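Local coordinates for protein DNA helicase RecQ (Deinococcus radiodurans, PDB 4Q48) that probably couples ATP hydrolysis to the unwinding of duplex DNA by translocating in the 3'-5' direction, this chain being the catalytic core of a RecQ-family helicase, at residues 185-188 / 189-193. Residues are numbered along the deposited sequence; the frame is centred on the assembly and turned at random.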
loop_
_atom_site.group_PDB
_atom_site.type_symbol
_atom_site.label_atom_id
_atom_site.label_comp_id
_atom_site.label_asym_id
_atom_site.label_seq_id
_atom_site.Cartn_x
_atom_site.Cartn_y
_atom_site.Cartn_z
ATOM N N GLU A 185 1.119 3.157 7.209
ATOM C CA GLU A 185 0.566 4.024 8.245
ATOM C C GLU A 185 1.574 5.049 8.750
ATOM O O GLU A 185 1.227 6.209 8.964
ATOM C CB GLU A 185 0.085 3.138 9.396
ATOM C CG GLU A 185 -0.464 3.798 10.642
ATOM C CD GLU A 185 -0.568 2.787 11.797
ATOM O OE1 GLU A 185 -0.681 1.560 11.528
ATOM O OE2 GLU A 185 -0.535 3.208 12.977
ATOM N N ARG A 186 2.821 4.625 8.920
ATOM C CA ARG A 186 3.975 5.525 9.029
ATOM C C ARG A 186 4.268 6.388 7.808
ATOM O O ARG A 186 4.903 7.442 7.919
ATOM C CB ARG A 186 5.219 4.721 9.414
ATOM C CG ARG A 186 5.280 4.495 10.918
ATOM C CD ARG A 186 6.376 3.541 11.328
ATOM N NE ARG A 186 6.253 2.302 10.574
ATOM C CZ ARG A 186 6.974 1.213 10.799
ATOM N NH1 ARG A 186 7.877 1.203 11.770
ATOM N NH2 ARG A 186 6.777 0.131 10.058
ATOM N N THR A 187 3.857 5.914 6.643
ATOM C CA THR A 187 4.037 6.667 5.408
ATOM C C THR A 187 2.938 7.714 5.209
ATOM O O THR A 187 3.222 8.843 4.813
ATOM C CB THR A 187 4.074 5.727 4.201
ATOM O OG1 THR A 187 4.951 4.627 4.488
ATOM C CG2 THR A 187 4.556 6.479 2.967
ATOM N N ARG A 188 1.698 7.347 5.522
ATOM C CA ARG A 188 0.576 8.288 5.498
ATOM C C ARG A 188 0.883 9.487 6.390
ATOM O O ARG A 188 0.509 10.618 6.087
ATOM C CB ARG A 188 -0.702 7.600 5.984
ATOM C CG ARG A 188 -1.204 6.480 5.100
ATOM C CD ARG A 188 -2.673 6.218 5.360
ATOM N NE ARG A 188 -2.861 5.662 6.703
ATOM C CZ ARG A 188 -2.744 4.364 6.988
ATOM N NH1 ARG A 188 -2.474 3.502 6.025
ATOM N NH2 ARG A 188 -2.918 3.913 8.227
ATOM N N ALA A 189 1.554 9.220 7.503
ATOM C CA ALA A 189 1.879 10.252 8.465
ATOM C C ALA A 189 2.963 11.205 7.949
ATOM O O ALA A 189 2.904 12.412 8.191
ATOM C CB ALA A 189 2.308 9.603 9.776
ATOM N N ASP A 190 3.909 10.655 7.189
ATOM C CA ASP A 190 5.064 11.385 6.669
ATOM C C ASP A 190 4.763 12.254 5.459
ATOM O O ASP A 190 5.368 13.311 5.278
ATOM C CB ASP A 190 6.138 10.382 6.254
ATOM C CG ASP A 190 7.185 10.170 7.308
ATOM O OD1 ASP A 190 6.933 10.552 8.477
ATOM O OD2 ASP A 190 8.240 9.580 6.956
ATOM N N ILE A 191 3.795 11.830 4.652
ATOM C CA ILE A 191 3.303 12.654 3.559
ATOM C C ILE A 191 2.651 13.909 4.112
ATOM O O ILE A 191 2.912 15.008 3.621
ATOM C CB ILE A 191 2.299 11.885 2.692
ATOM C CG1 ILE A 191 2.992 10.704 2.017
ATOM C CG2 ILE A 191 1.674 12.802 1.654
ATOM C CD1 ILE A 191 2.035 9.750 1.285
ATOM N N LYS A 192 1.856 13.752 5.169
ATOM C CA LYS A 192 1.182 14.879 5.777
ATOM C C LYS A 192 2.264 15.900 6.165
ATOM O O LYS A 192 2.124 17.098 5.909
ATOM C CB LYS A 192 0.344 14.430 6.981
ATOM C CG LYS A 192 -0.879 13.565 6.615
ATOM C CD LYS A 192 -1.621 13.040 7.860
ATOM C CE LYS A 192 -2.743 12.045 7.506
ATOM N NZ LYS A 192 -4.133 12.477 7.915
ATOM N N SER A 193 3.373 15.423 6.715
ATOM C CA SER A 193 4.390 16.335 7.227
ATOM C C SER A 193 5.140 17.128 6.148
ATOM O O SER A 193 5.435 18.310 6.338
ATOM C CB SER A 193 5.398 15.572 8.080
ATOM O OG SER A 193 4.971 15.537 9.426
#
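I191 lays its CG1 arm over the carbonyl oxygen of T187, one turn earlier in the same helix, with I191 CG1 3.4 Å from T187 O. CG1 stands beside its own backbone nitrogen (chi1 -64°) and the chain runs on extended, which carries CD1 back along the turn toward the T187 methyl, a loose approach of 4.5 Å from I191 CD1 to T187 CG2. Both residues are buried: I191 packs on L43 and A147, while T187 rests against S151 and W153. The same T187 oxygen accepts the I191 amide in the straightest backbone bond between 185-188 and 189-193, 3.0 Å from I191 N to T187 O with an N-H...O angle of 159°. It also takes a weaker i to i+3 bond from the D190 amide.

On another side of the helix, K192 repeats the theme with a longer chain. Its CG lies 3.3 Å from R188 O, and CD and CE follow close to that oxygen. Here methylenes, not the ammonium group, meet the carbonyl. R188 itself heads back toward the start of the helix; a bend at chi3 (-68°) brings one guanidinium face over E185 CA, offset toward its rim, and NH1 makes a weak hydrogen bond to Y389 O.

D190 sets its CB 3.6 Å from R186 O, but its carboxylate is held from outside the turn, OD2 bonding to S151 OG. R186 likewise reaches outward, in a salt bridge with D486 and a cation-pi contact with W153. Side chains laid over carbonyls one turn back are the ordinary dress of an alpha-helix, here with weak i to i+4 bonds from the A189 and D190 amides to the E185 and R186 carbonyls; this one, 185-194, packs against strand 42-45 in the parallel sheet of the first RecA-like (DEAD/DEAH) helicase domain.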